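Local structure of A-type flavoprotein (Giardia intestinalis, 2Q9U) at residues H271-A276 and K376-K381; A328-V333 and A362-G367. The protein probably scavenges oxygen by passing electrons from bound flavin mononucleotide to a mu-oxo-diiron centre, as a flavodiiron oxidoreductase. All blocks are in the same frame, centred on the assembly; numbering follows the deposited sequence.

Interaction 1 (H271-A276 and K376-K381)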
# COMPACT_ATOMS: atom_id res chain seq x y z
N HIS A 271 19.40 -11.63 -2.10
CA HIS A 271 18.80 -11.36 -3.42
C HIS A 271 19.75 -11.63 -4.61
O HIS A 271 19.35 -12.27 -5.59
CB HIS A 271 18.27 -9.93 -3.49
CG HIS A 271 17.64 -9.60 -4.80
ND1 HIS A 271 16.32 -9.85 -5.06
CD2 HIS A 271 18.17 -9.12 -5.96
CE1 HIS A 271 16.05 -9.51 -6.31
NE2 HIS A 271 17.15 -9.06 -6.87
N ARG A 272 20.98 -11.14 -4.55
CA ARG A 272 21.94 -11.38 -5.64
C ARG A 272 22.28 -12.88 -5.80
O ARG A 272 22.39 -13.38 -6.92
CB ARG A 272 23.24 -10.59 -5.45
CG ARG A 272 24.26 -10.79 -6.59
CD ARG A 272 23.79 -10.07 -7.85
NE ARG A 272 24.54 -10.37 -9.08
CZ ARG A 272 24.44 -11.49 -9.81
NH1 ARG A 272 23.66 -12.50 -9.43
NH2 ARG A 272 25.15 -11.60 -10.91
N MET A 273 22.42 -13.58 -4.69
CA MET A 273 22.65 -15.02 -4.77
C MET A 273 21.44 -15.72 -5.40
O MET A 273 21.58 -16.68 -6.17
CB MET A 273 22.94 -15.61 -3.41
CG MET A 273 24.25 -15.17 -2.85
SD MET A 273 25.58 -16.12 -3.59
CE MET A 273 25.43 -17.60 -2.57
N ALA A 274 20.24 -15.23 -5.05
CA ALA A 274 19.00 -15.74 -5.64
C ALA A 274 19.02 -15.61 -7.14
O ALA A 274 18.59 -16.54 -7.84
CB ALA A 274 17.75 -15.03 -5.06
N LEU A 275 19.51 -14.48 -7.65
CA LEU A 275 19.56 -14.28 -9.10
C LEU A 275 20.50 -15.29 -9.78
O LEU A 275 20.23 -15.79 -10.88
CB LEU A 275 19.97 -12.84 -9.46
CG LEU A 275 18.94 -11.72 -9.21
CD1 LEU A 275 19.62 -10.35 -9.35
CD2 LEU A 275 17.75 -11.85 -10.19
N ALA A 276 21.65 -15.56 -9.16
CA ALA A 276 22.61 -16.53 -9.71
C ALA A 276 22.00 -17.95 -9.72
O ALA A 276 22.14 -18.69 -10.71
CB ALA A 276 23.94 -16.53 -8.89
N LYS A 376 22.02 -28.54 4.16
CA LYS A 376 22.99 -27.52 4.48
C LYS A 376 22.63 -26.22 3.76
O LYS A 376 22.78 -25.14 4.33
CB LYS A 376 24.39 -27.98 4.09
N GLY A 377 22.16 -26.33 2.51
CA GLY A 377 21.93 -25.17 1.68
C GLY A 377 23.20 -24.39 1.37
O GLY A 377 24.32 -24.97 1.31
N ILE A 378 23.06 -23.10 1.13
CA ILE A 378 24.22 -22.22 0.97
C ILE A 378 24.06 -21.09 1.96
O ILE A 378 23.04 -20.43 1.98
CB ILE A 378 24.38 -21.67 -0.47
CG1 ILE A 378 24.69 -22.81 -1.45
CG2 ILE A 378 25.46 -20.59 -0.50
CD1 ILE A 378 24.52 -22.44 -2.89
N THR A 379 25.05 -20.91 2.83
CA THR A 379 25.07 -19.77 3.73
C THR A 379 26.43 -19.08 3.61
O THR A 379 27.42 -19.67 3.17
CB THR A 379 24.81 -20.18 5.20
OG1 THR A 379 25.79 -21.13 5.63
CG2 THR A 379 23.46 -20.82 5.32
N PHE A 380 26.45 -17.81 3.99
CA PHE A 380 27.66 -17.01 3.91
C PHE A 380 27.53 -15.82 4.83
O PHE A 380 26.42 -15.33 5.09
CB PHE A 380 27.92 -16.55 2.46
CG PHE A 380 26.78 -15.79 1.86
CD1 PHE A 380 25.67 -16.47 1.32
CD2 PHE A 380 26.80 -14.40 1.84
CE1 PHE A 380 24.60 -15.77 0.77
CE2 PHE A 380 25.75 -13.68 1.29
CZ PHE A 380 24.64 -14.36 0.75
N LYS A 381 28.66 -15.35 5.33
CA LYS A 381 28.72 -14.18 6.20
C LYS A 381 28.83 -12.84 5.47
O LYS A 381 29.78 -12.57 4.81
CB LYS A 381 29.79 -14.36 7.29
CG LYS A 381 30.10 -13.16 8.06
CD LYS A 381 31.34 -13.38 8.91
CE LYS A 381 31.27 -14.65 9.66
NZ LYS A 381 31.64 -14.47 11.10
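M273, on the helix that runs from 269 to 283, reaches across to I378 and F380 on the strand 378-381, and it makes the whole contact from the helix side. Its CB leaves the helix toward the strand, and CG, the next atom, lies 3.7 Å from F380 CE1 and as close to CZ, approaching the ring obliquely. Here the chain turns. With CG beside the backbone N (chi1 -68°), bends at chi2 and chi3 curl the chain, so that SD stands off the ring and CE turns back toward F380 and I378. SD sits 5.0 Å from the F380 ring centroid, in a Met-aromatic contact that is also oblique, 30° off the ring normal. The terminal methyl CE comes 3.6 Å from I378 CG2, while F380 CE1 lies 3.9 Å from the same CE. One flexible side chain thus fills the angle between an aromatic ring and a branched aliphatic group, a task that suits methionine, whose unbranched thioether bends easily.

I378 and F380, two apart on an extended strand, point toward helix 269-283, while T379 points away from it. The branched CB of I378 suits the strand and brings a methyl to the interface. L389 and L388 of helix 386-409 close in on M273 and F380 respectively, and Y384 also packs on M273. In this flavodoxin-like fold helix 269-283 packs on one face of the parallel sheet, touching strands 287-292 and 344-350, and M273 extends that cover to the outermost strand 378-381. The F380 side chain lies about 6 Å from the bound FMN, and its neighbours T269 and T270 bind that cofactor. The close contacts are carbon to carbon, with the polarisable sulfur a little farther off; cohesion therefore rests mainly on dispersion and the exclusion of water.

Interaction 2 (A328-V333 and A362-G367)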
# COMPACT_ATOMS: atom_id res chain seq x y z
N ALA A 328 5.77 -16.18 7.28
CA ALA A 328 4.36 -16.12 6.84
C ALA A 328 4.17 -16.95 5.57
O ALA A 328 3.23 -17.75 5.48
CB ALA A 328 3.91 -14.67 6.64
N ALA A 329 5.11 -16.79 4.62
CA ALA A 329 4.99 -17.49 3.33
C ALA A 329 5.05 -19.00 3.55
O ALA A 329 4.26 -19.74 2.98
CB ALA A 329 6.07 -17.05 2.36
N LEU A 330 5.94 -19.43 4.45
CA LEU A 330 6.02 -20.85 4.78
C LEU A 330 4.79 -21.39 5.50
O LEU A 330 4.32 -22.48 5.16
CB LEU A 330 7.31 -21.17 5.56
CG LEU A 330 8.59 -21.16 4.72
CD1 LEU A 330 9.79 -21.10 5.68
CD2 LEU A 330 8.72 -22.43 3.86
N ASN A 331 4.27 -20.66 6.49
CA ASN A 331 2.98 -21.00 7.13
C ASN A 331 1.89 -21.24 6.08
O ASN A 331 1.16 -22.26 6.11
CB ASN A 331 2.56 -19.88 8.11
CG ASN A 331 1.07 -19.98 8.54
OD1 ASN A 331 0.16 -19.79 7.73
ND2 ASN A 331 0.83 -20.24 9.82
N TYR A 332 1.79 -20.31 5.14
CA TYR A 332 0.72 -20.33 4.16
C TYR A 332 0.87 -21.55 3.25
O TYR A 332 -0.09 -22.31 3.04
CB TYR A 332 0.74 -19.05 3.31
CG TYR A 332 -0.54 -18.83 2.55
CD1 TYR A 332 -1.79 -18.89 3.20
CD2 TYR A 332 -0.53 -18.55 1.20
CE1 TYR A 332 -2.99 -18.66 2.48
CE2 TYR A 332 -1.70 -18.29 0.50
CZ TYR A 332 -2.93 -18.35 1.14
OH TYR A 332 -4.11 -18.10 0.42
N VAL A 333 2.09 -21.74 2.74
CA VAL A 333 2.40 -22.85 1.84
C VAL A 333 2.23 -24.22 2.53
O VAL A 333 1.71 -25.18 1.91
CB VAL A 333 3.82 -22.65 1.21
CG1 VAL A 333 4.34 -23.95 0.64
CG2 VAL A 333 3.76 -21.58 0.12
N ALA A 362 14.20 -26.84 8.38
CA ALA A 362 13.34 -27.60 9.29
C ALA A 362 11.87 -27.42 8.91
O ALA A 362 11.09 -28.39 8.89
CB ALA A 362 13.59 -27.18 10.74
N GLU A 363 11.50 -26.17 8.57
CA GLU A 363 10.12 -25.91 8.21
C GLU A 363 9.78 -26.58 6.88
O GLU A 363 8.70 -27.18 6.75
CB GLU A 363 9.85 -24.39 8.20
CG GLU A 363 8.45 -24.00 7.71
CD GLU A 363 7.29 -24.52 8.53
OE1 GLU A 363 7.46 -24.84 9.73
OE2 GLU A 363 6.17 -24.57 7.97
N LEU A 364 10.67 -26.51 5.90
CA LEU A 364 10.44 -27.18 4.60
C LEU A 364 10.29 -28.71 4.75
O LEU A 364 9.42 -29.34 4.14
CB LEU A 364 11.57 -26.89 3.63
CG LEU A 364 11.65 -25.48 3.08
CD1 LEU A 364 12.98 -25.36 2.34
CD2 LEU A 364 10.51 -25.23 2.09
N ARG A 365 11.15 -29.28 5.58
CA ARG A 365 11.24 -30.73 5.74
C ARG A 365 10.13 -31.27 6.63
O ARG A 365 9.42 -32.19 6.24
CB ARG A 365 12.63 -31.09 6.28
CG ARG A 365 12.92 -32.60 6.43
CD ARG A 365 14.19 -32.81 7.23
NE ARG A 365 14.03 -32.29 8.58
CZ ARG A 365 14.97 -31.67 9.30
NH1 ARG A 365 16.19 -31.44 8.84
NH2 ARG A 365 14.64 -31.24 10.51
N ASP A 366 9.98 -30.71 7.84
CA ASP A 366 9.04 -31.23 8.84
C ASP A 366 7.64 -30.62 8.77
O ASP A 366 6.65 -31.29 9.07
CB ASP A 366 9.61 -31.09 10.26
CG ASP A 366 10.97 -31.77 10.43
OD1 ASP A 366 11.28 -32.70 9.64
OD2 ASP A 366 11.72 -31.37 11.34
N GLY A 367 7.56 -29.35 8.36
CA GLY A 367 6.24 -28.68 8.23
C GLY A 367 5.65 -28.92 6.85
O GLY A 367 4.57 -29.50 6.74
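L330 and E363 run antiparallel alongside one another where helix 324-336 lies beside helix 356-367. The close part of the contact is all carbon. L330 CB is 3.7 Å from E363 CG, and L330 CD1 lies 3.8 Å from that same CG, so the aliphatic stem of the glutamate rests along the leucine. E363 has CG anti to its backbone N (chi1 175°) and then bends at chi2, which lays the methylenes against L330 and turns the carboxylate toward the L330 carbonyl side, where R334 takes it. A glutamate suits this place because its stem can pack as a hydrocarbon while its end remains polar. Deeper in, L330 CD2 meets L364 CD2 at 3.8 Å, the two side chains nearly perpendicular; both leucines also touch F313 of strand 310-314.

That shared seat on the sheet places the pair within the flavodoxin-like alpha/beta fold, where two helices lie side by side on a parallel sheet. Leucine suits both positions, since its forked end lets one side chain meet both a helix and a strand.

Toward the outside the contact thins. The E363 carboxylate forms a salt bridge with R334, just beyond the first segment, and that partner probably favours its charged form. On the far flank of the second helix, R365 grips D366 side-on, NE to OD1 at 3.0 Å with an N-H...O angle of 173° and NH2 to OD2. Both oxygens lie close to the guanidinium plane but are approached from above the carboxylate plane, so the pair is not flat; R365 NH1 has a second acid in E375. D366 is exposed, as befits a charged pair set apart from the leucines. N331, which points away from this interface, instead gives its ND2 to the backbone O of M322 of the third subunit.

Overall arrangement
Followed from the N terminus, the chain passes through the beta-lactamase-like region before reaching helix 269-283, where interaction 1 begins. It then runs through strands 287-292 and 310-314 to helix 324-336, the first partner of interaction 2. Strand 344-350 intervenes before helix 356-367 closes that shorter loop, and strand 378-381 soon afterwards closes the longer one, so interaction 2 is nested inside interaction 1. Interaction 1 ties the first helix of the flavodoxin-like region to an outermost strand of its parallel sheet, whereas interaction 2 joins two neighbouring helices. Their centres are 19 Å apart, and their nearest atoms, about 8 Å apart, do not touch.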